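Local coordinates for TRAP dicarboxylate transporter, DctP subunit (Sulfurospirillum deleyianum, PDB 4OVS), which probably captures succinate and related dicarboxylates in the periplasm as the solute-binding subunit of a TRAP transporter, at residues A[143-155]-A[204-216]. Sequence-based numbering, arbitrary orientation.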
ATOM      1  N   TRP A 143      -8.774  -0.861  -1.978  1.00 23.52           N
ATOM      2  CA  TRP A 143      -8.586   0.483  -1.407  1.00 19.63           C
ATOM      3  C   TRP A 143      -7.336   1.156  -1.972  1.00 20.82           C
ATOM      4  O   TRP A 143      -6.412   0.468  -2.390  1.00 23.02           O
ATOM      5  CB  TRP A 143      -8.448   0.387   0.100  1.00 17.65           C
ATOM      6  CG  TRP A 143      -9.698   0.128   0.874  1.00 15.70           C
ATOM      7  CD1 TRP A 143     -10.903  -0.279   0.388  1.00 22.61           C
ATOM      8  CD2 TRP A 143      -9.845   0.207   2.292  1.00 16.63           C
ATOM      9  NE1 TRP A 143     -11.810  -0.400   1.424  1.00 19.94           N
ATOM     10  CE2 TRP A 143     -11.180  -0.105   2.601  1.00 17.90           C
ATOM     11  CE3 TRP A 143      -8.976   0.566   3.345  1.00 15.79           C
ATOM     12  CZ2 TRP A 143     -11.682  -0.065   3.908  1.00 16.59           C
ATOM     13  CZ3 TRP A 143      -9.477   0.615   4.611  1.00 15.08           C
ATOM     14  CH2 TRP A 143     -10.816   0.313   4.891  1.00 15.08           C
ATOM     15  N   ASP A 144      -7.303   2.510  -1.957  1.00 20.99           N
ATOM     16  CA  ASP A 144      -6.279   3.335  -2.610  1.00 18.91           C
ATOM     17  C   ASP A 144      -5.352   3.925  -1.520  1.00 18.91           C
ATOM     18  O   ASP A 144      -5.842   4.312  -0.462  1.00 19.79           O
ATOM     19  CB  ASP A 144      -6.971   4.540  -3.273  1.00 20.08           C
ATOM     20  CG  ASP A 144      -6.034   5.419  -4.054  1.00 22.91           C
ATOM     21  OD1 ASP A 144      -4.887   5.023  -4.355  1.00 25.60           O
ATOM     22  OD2 ASP A 144      -6.469   6.548  -4.413  1.00 29.14           O
ATOM     23  N   ALA A 145      -4.058   3.960  -1.783  1.00 22.27           N
ATOM     24  CA  ALA A 145      -3.149   4.804  -1.012  1.00 20.79           C
ATOM     25  C   ALA A 145      -2.711   5.936  -1.897  1.00 21.86           C
ATOM     26  O   ALA A 145      -3.182   7.028  -1.728  1.00 22.89           O
ATOM     27  CB  ALA A 145      -1.921   4.016  -0.433  1.00 24.33           C
ATOM     28  N   GLY A 146      -1.797   5.657  -2.835  1.00 19.37           N
ATOM     29  CA  GLY A 146      -1.406   6.616  -3.818  1.00 17.46           C
ATOM     30  C   GLY A 146      -0.142   6.184  -4.526  1.00 17.15           C
ATOM     31  O   GLY A 146       0.424   5.134  -4.246  1.00 18.50           O
ATOM     32  N   PHE A 147       0.304   7.022  -5.451  1.00 22.19           N
ATOM     33  CA  PHE A 147       1.566   6.808  -6.112  1.00 25.73           C
ATOM     34  C   PHE A 147       2.729   7.090  -5.156  1.00 23.36           C
ATOM     35  O   PHE A 147       2.605   7.872  -4.223  1.00 20.49           O
ATOM     36  CB  PHE A 147       1.654   7.681  -7.360  1.00 21.28           C
ATOM     37  CG  PHE A 147       0.794   7.200  -8.481  1.00 26.12           C
ATOM     38  CD1 PHE A 147       1.266   6.256  -9.388  1.00 27.89           C
ATOM     39  CD2 PHE A 147      -0.488   7.657  -8.609  1.00 32.29           C
ATOM     40  CE1 PHE A 147       0.479   5.811 -10.397  1.00 30.08           C
ATOM     41  CE2 PHE A 147      -1.277   7.206  -9.620  1.00 33.37           C
ATOM     42  CZ  PHE A 147      -0.787   6.283 -10.523  1.00 30.19           C
ATOM     43  N   LYS A 148       3.852   6.441  -5.428  1.00 24.58           N
ATOM     44  CA  LYS A 148       4.975   6.361  -4.510  1.00 25.07           C
ATOM     45  C   LYS A 148       6.060   7.371  -4.903  1.00 29.13           C
ATOM     46  O   LYS A 148       6.213   7.691  -6.088  1.00 23.43           O
ATOM     47  CB  LYS A 148       5.572   4.957  -4.536  1.00 28.04           C
ATOM     48  CG  LYS A 148       4.689   3.863  -3.964  1.00 29.33           C
ATOM     49  CD  LYS A 148       5.446   2.534  -3.891  1.00 29.54           C
ATOM     50  CE  LYS A 148       5.899   2.104  -5.281  1.00 26.96           C
ATOM     51  NZ  LYS A 148       6.340   0.690  -5.330  1.00 31.58           N
ATOM     52  N   HIS A 149       6.842   7.820  -3.912  1.00 21.05           N
ATOM     53  CA  HIS A 149       7.883   8.842  -4.135  1.00 23.81           C
ATOM     54  C   HIS A 149       9.169   8.470  -3.445  1.00 21.49           C
ATOM     55  O   HIS A 149       9.147   7.932  -2.348  1.00 23.44           O
ATOM     56  CB  HIS A 149       7.415  10.173  -3.572  1.00 25.16           C
ATOM     57  CG  HIS A 149       6.087  10.580  -4.081  1.00 25.41           C
ATOM     58  ND1 HIS A 149       5.891  10.963  -5.387  1.00 24.80           N
ATOM     59  CD2 HIS A 149       4.871  10.604  -3.489  1.00 27.25           C
ATOM     60  CE1 HIS A 149       4.608  11.211  -5.578  1.00 21.30           C
ATOM     61  NE2 HIS A 149       3.970  11.014  -4.440  1.00 22.04           N
ATOM     62  N   LEU A 150      10.289   8.752  -4.097  1.00 21.64           N
ATOM     63  CA  LEU A 150      11.572   8.412  -3.566  1.00 26.38           C
ATOM     64  C   LEU A 150      12.096   9.500  -2.614  1.00 25.54           C
ATOM     65  O   LEU A 150      12.024  10.700  -2.920  1.00 28.24           O
ATOM     66  CB  LEU A 150      12.569   8.264  -4.720  1.00 28.77           C
ATOM     67  CG  LEU A 150      12.486   7.095  -5.677  1.00 29.41           C
ATOM     68  CD1 LEU A 150      13.510   7.271  -6.781  1.00 31.93           C
ATOM     69  CD2 LEU A 150      12.721   5.805  -4.942  1.00 30.40           C
ATOM     70  N   SER A 151      12.660   9.085  -1.486  1.00 29.02           N
ATOM     71  CA  SER A 151      13.321  10.015  -0.579  1.00 27.51           C
ATOM     72  C   SER A 151      14.635   9.434  -0.151  1.00 29.48           C
ATOM     73  O   SER A 151      14.863   8.234  -0.278  1.00 28.29           O
ATOM     74  CB  SER A 151      12.466  10.241   0.670  1.00 26.92           C
ATOM     75  OG  SER A 151      12.274   9.024   1.358  1.00 22.12           O
ATOM     76  N   SER A 152      15.496  10.278   0.413  1.00 27.14           N
ATOM     77  CA  SER A 152      16.805   9.833   0.840  1.00 28.50           C
ATOM     78  C   SER A 152      17.345  10.729   1.928  1.00 34.89           C
ATOM     79  O   SER A 152      16.880  11.869   2.103  1.00 34.88           O
ATOM     80  CB  SER A 152      17.772   9.876  -0.345  1.00 32.53           C
ATOM     81  OG  SER A 152      19.095   9.540   0.031  1.00 38.76           O
ATOM     82  N   ASN A 153      18.332  10.198   2.652  1.00 34.06           N
ATOM     83  CA  ASN A 153      19.167  10.966   3.583  1.00 36.55           C
ATOM     84  C   ASN A 153      20.543  11.253   3.022  1.00 37.57           C
ATOM     85  O   ASN A 153      21.329  11.936   3.648  1.00 42.39           O
ATOM     86  CB  ASN A 153      19.420  10.178   4.859  1.00 39.25           C
ATOM     87  CG  ASN A 153      18.463  10.521   5.945  1.00 42.57           C
ATOM     88  OD1 ASN A 153      17.970  11.646   6.024  1.00 41.76           O
ATOM     89  ND2 ASN A 153      18.194   9.558   6.809  1.00 42.88           N
ATOM     90  N   LYS A 154      20.857  10.696   1.867  1.00 47.43           N
ATOM     91  CA  LYS A 154      22.220  10.807   1.350  1.00 53.03           C
ATOM     92  C   LYS A 154      22.373  12.012   0.419  1.00 51.40           C
ATOM     93  O   LYS A 154      23.216  12.865   0.654  1.00 52.51           O
ATOM     94  CB  LYS A 154      22.631   9.513   0.656  1.00 52.10           C
ATOM     95  CG  LYS A 154      23.862   8.842   1.259  1.00 56.81           C
ATOM     96  CD  LYS A 154      24.343   7.683   0.367  1.00 59.16           C
ATOM     97  CE  LYS A 154      25.472   6.851   0.995  1.00 66.85           C
ATOM     98  NZ  LYS A 154      25.155   6.385   2.386  1.00 71.12           N
ATOM     99  N   LYS A 155      21.539  12.099  -0.614  1.00 48.30           N
ATOM    100  CA  LYS A 155      21.595  13.205  -1.567  1.00 47.33           C
ATOM    101  C   LYS A 155      20.328  13.303  -2.409  1.00 48.34           C
ATOM    102  O   LYS A 155      19.472  12.421  -2.337  1.00 50.21           O
ATOM    103  CB  LYS A 155      22.792  13.024  -2.491  1.00 50.98           C
ATOM    104  CG  LYS A 155      22.930  11.616  -3.005  1.00 51.75           C
ATOM    105  CD  LYS A 155      24.063  11.508  -4.001  1.00 53.43           C
ATOM    106  CE  LYS A 155      24.346  10.068  -4.348  1.00 56.54           C
ATOM    107  NZ  LYS A 155      25.032   9.983  -5.665  1.00 62.47           N
ATOM    108  N   VAL A 204      19.244   2.167   6.415  1.00 35.86           N
ATOM    109  CA  VAL A 204      19.056   2.395   4.976  1.00 31.21           C
ATOM    110  C   VAL A 204      19.170   3.908   4.694  1.00 36.16           C
ATOM    111  O   VAL A 204      18.991   4.727   5.613  1.00 34.58           O
ATOM    112  CB  VAL A 204      17.720   1.874   4.460  1.00 33.84           C
ATOM    113  CG1 VAL A 204      17.647   0.353   4.532  1.00 34.38           C
ATOM    114  CG2 VAL A 204      16.570   2.494   5.217  1.00 30.58           C
ATOM    115  N   ASP A 205      19.483   4.272   3.447  1.00 32.46           N
ATOM    116  CA  ASP A 205      19.588   5.672   3.055  1.00 35.92           C
ATOM    117  C   ASP A 205      18.234   6.279   2.711  1.00 33.80           C
ATOM    118  O   ASP A 205      17.947   7.411   3.075  1.00 35.09           O
ATOM    119  CB  ASP A 205      20.524   5.822   1.857  1.00 37.78           C
ATOM    120  CG  ASP A 205      21.906   5.300   2.137  1.00 42.80           C
ATOM    121  OD1 ASP A 205      22.483   5.619   3.214  1.00 42.88           O
ATOM    122  OD2 ASP A 205      22.418   4.571   1.271  1.00 43.53           O
ATOM    123  N   GLY A 206      17.399   5.515   2.007  1.00 39.29           N
ATOM    124  CA  GLY A 206      16.112   6.017   1.561  1.00 38.18           C
ATOM    125  C   GLY A 206      14.981   4.991   1.506  1.00 33.59           C
ATOM    126  O   GLY A 206      15.113   3.875   1.983  1.00 31.50           O
ATOM    127  N   ALA A 207      13.854   5.413   0.939  1.00 29.06           N
ATOM    128  CA  ALA A 207      12.675   4.585   0.828  1.00 27.32           C
ATOM    129  C   ALA A 207      11.772   5.108  -0.295  1.00 26.00           C
ATOM    130  O   ALA A 207      12.055   6.142  -0.905  1.00 33.12           O
ATOM    131  CB  ALA A 207      11.923   4.561   2.170  1.00 28.49           C
ATOM    132  N   GLU A 208      10.680   4.396  -0.564  1.00 25.82           N
ATOM    133  CA  GLU A 208       9.648   4.855  -1.489  1.00 25.66           C
ATOM    134  C   GLU A 208       8.314   4.769  -0.761  1.00 27.70           C
ATOM    135  O   GLU A 208       8.011   3.752  -0.149  1.00 25.01           O
ATOM    136  CB  GLU A 208       9.636   3.986  -2.728  1.00 27.24           C
ATOM    137  CG  GLU A 208       9.595   2.481  -2.444  1.00 26.07           C
ATOM    138  CD  GLU A 208       9.168   1.616  -3.686  1.00 30.35           C
ATOM    139  OE1 GLU A 208       9.297   2.065  -4.842  1.00 27.77           O
ATOM    140  OE2 GLU A 208       8.690   0.490  -3.488  1.00 27.44           O
ATOM    141  N   ASN A 209       7.547   5.853  -0.784  1.00 21.36           N
ATOM    142  CA  ASN A 209       6.277   5.912  -0.077  1.00 20.22           C
ATOM    143  C   ASN A 209       5.271   6.797  -0.771  1.00 23.46           C
ATOM    144  O   ASN A 209       5.637   7.745  -1.454  1.00 23.14           O
ATOM    145  CB  ASN A 209       6.439   6.476   1.322  1.00 23.42           C
ATOM    146  CG  ASN A 209       7.331   5.626   2.193  1.00 26.43           C
ATOM    147  OD1 ASN A 209       8.526   5.864   2.270  1.00 28.97           O
ATOM    148  ND2 ASN A 209       6.777   4.603   2.784  1.00 24.39           N
ATOM    149  N   PRO A 210       3.985   6.497  -0.572  1.00 21.33           N
ATOM    150  CA  PRO A 210       2.972   7.465  -0.909  1.00 20.16           C
ATOM    151  C   PRO A 210       3.036   8.600   0.122  1.00 19.73           C
ATOM    152  O   PRO A 210       3.578   8.381   1.184  1.00 20.09           O
ATOM    153  CB  PRO A 210       1.686   6.663  -0.814  1.00 20.61           C
ATOM    154  CG  PRO A 210       1.992   5.574   0.106  1.00 23.47           C
ATOM    155  CD  PRO A 210       3.412   5.256  -0.028  1.00 21.33           C
ATOM    156  N   LEU A 211       2.556   9.789  -0.216  1.00 22.75           N
ATOM    157  CA  LEU A 211       2.689  10.970   0.661  1.00 22.53           C
ATOM    158  C   LEU A 211       1.983  10.750   1.980  1.00 24.31           C
ATOM    159  O   LEU A 211       2.391  11.285   3.021  1.00 21.25           O
ATOM    160  CB  LEU A 211       2.155  12.244  -0.025  1.00 20.70           C
ATOM    161  CG  LEU A 211       2.956  12.712  -1.228  1.00 21.09           C
ATOM    162  CD1 LEU A 211       2.462  14.089  -1.704  1.00 25.99           C
ATOM    163  CD2 LEU A 211       4.447  12.769  -0.892  1.00 23.59           C
ATOM    164  N   SER A 212       0.947   9.921   1.947  1.00 21.28           N
ATOM    165  CA  SER A 212       0.148   9.613   3.123  1.00 19.90           C
ATOM    166  C   SER A 212       1.018   8.999   4.235  1.00 21.58           C
ATOM    167  O   SER A 212       1.076   9.480   5.361  1.00 22.82           O
ATOM    168  CB  SER A 212      -0.958   8.614   2.696  1.00 22.96           C
ATOM    169  OG  SER A 212      -0.377   7.375   2.195  1.00 27.51           O
ATOM    170  N   ASN A 213       1.729   7.936   3.908  1.00 20.97           N
ATOM    171  CA  ASN A 213       2.619   7.302   4.873  1.00 22.85           C
ATOM    172  C   ASN A 213       3.866   8.149   5.198  1.00 25.07           C
ATOM    173  O   ASN A 213       4.331   8.168   6.338  1.00 22.29           O
ATOM    174  CB  ASN A 213       3.045   5.939   4.364  1.00 20.31           C
ATOM    175  CG  ASN A 213       1.924   4.927   4.401  1.00 21.93           C
ATOM    176  OD1 ASN A 213       0.930   5.073   5.126  1.00 22.61           O
ATOM    177  ND2 ASN A 213       2.092   3.866   3.646  1.00 18.39           N
ATOM    178  N   PHE A 214       4.390   8.839   4.199  1.00 23.33           N
ATOM    179  CA  PHE A 214       5.580   9.661   4.358  1.00 29.09           C
ATOM    180  C   PHE A 214       5.401  10.670   5.488  1.00 22.73           C
ATOM    181  O   PHE A 214       6.280  10.820   6.307  1.00 20.11           O
ATOM    182  CB  PHE A 214       5.916  10.368   3.046  1.00 26.82           C
ATOM    183  CG  PHE A 214       7.249  11.041   3.031  1.00 22.39           C
ATOM    184  CD1 PHE A 214       8.410  10.306   2.929  1.00 24.84           C
ATOM    185  CD2 PHE A 214       7.331  12.423   3.073  1.00 24.28           C
ATOM    186  CE1 PHE A 214       9.662  10.933   2.919  1.00 27.42           C
ATOM    187  CE2 PHE A 214       8.580  13.070   3.071  1.00 28.50           C
ATOM    188  CZ  PHE A 214       9.740  12.327   2.984  1.00 29.31           C
ATOM    189  N   TYR A 215       4.256  11.331   5.567  1.00 18.02           N
ATOM    190  CA  TYR A 215       4.073  12.359   6.598  1.00 26.91           C
ATOM    191  C   TYR A 215       3.532  11.825   7.920  1.00 22.56           C
ATOM    192  O   TYR A 215       4.033  12.153   8.975  1.00 24.20           O
ATOM    193  CB  TYR A 215       3.183  13.495   6.070  1.00 22.50           C
ATOM    194  CG  TYR A 215       2.967  14.626   7.033  1.00 19.95           C
ATOM    195  CD1 TYR A 215       3.858  15.672   7.097  1.00 22.34           C
ATOM    196  CD2 TYR A 215       1.874  14.656   7.860  1.00 23.54           C
ATOM    197  CE1 TYR A 215       3.679  16.735   7.993  1.00 22.88           C
ATOM    198  CE2 TYR A 215       1.674  15.714   8.758  1.00 20.59           C
ATOM    199  CZ  TYR A 215       2.576  16.744   8.803  1.00 23.53           C
ATOM    200  OH  TYR A 215       2.392  17.778   9.669  1.00 25.04           O
ATOM    201  N   THR A 216       2.507  10.997   7.866  1.00 19.86           N
ATOM    202  CA  THR A 216       1.876  10.452   9.061  1.00 18.26           C
ATOM    203  C   THR A 216       2.784   9.573   9.903  1.00 17.63           C
ATOM    204  O   THR A 216       2.564   9.485  11.104  1.00 21.92           O
ATOM    205  CB  THR A 216       0.610   9.664   8.771  1.00 17.69           C
ATOM    206  OG1 THR A 216       0.912   8.534   7.941  1.00 24.67           O
ATOM    207  CG2 THR A 216      -0.420  10.584   8.087  1.00 20.03           C
TER
HETATM  208  O   HOH W   1       1.277   9.934  -2.949  1.00 22.73           O
HETATM  209  O   HOH W   2       9.738   7.849   0.540  1.00 22.59           O
HETATM  210  O   HOH W   3      19.200   7.104   7.032  1.00 33.94           O
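An antiparallel strand pair, 149-152 against 206-209, that runs straight into the helix 211-216 shows how a sheet edge can deliver a ligand-binding residue. H149 and N209 form a hydrogen-bonded pair, as do S151 and A207; the bond from S151 N to A207 O, 3.1 Å long, lies nearly along the C=O axis. At the far end of the ladder N153 N reaches D205 O at 2.8 Å.

On the face that carries L150 and E208, the K148 chain, bent at chi3 (-60°), reaches over the E208 carboxylate, and its NZ meets OE2 at 3.0 Å from above the carboxylate plane. H231 and Q179 both donate to OE1 of E208, so this buried acid is gripped through both oxygens. A leucine in place of K148 would probably leave OE2 of this buried carboxylate without its cationic mate, its charge less well balanced, although H231 and Q179 would still hold OE1. The long strand 137-152 spans the two lobes of this solute-binding fold, and P210 occupies the N-cap position of the helix that begins where the shorter strand stops. That helix carries N213, whose ND2 hydrogen-bonds a bound succinate.

Beside the start of the helix, the H149 ring crosses L211 at a slant, CD2 lying 3.4 Å from L211 CD2, while a water links F147 O to L211 N. S151 OG sits at the edge of the F214 ring, 3.6 Å from CE1; it also pairs with Q223, and a second water joins it to H149 O and N209 OD1. Near the strand ends, K154 NZ approaches D205 OD1 at 2.9 Å in a salt bridge, and D205 OD2 accepts from K167 N.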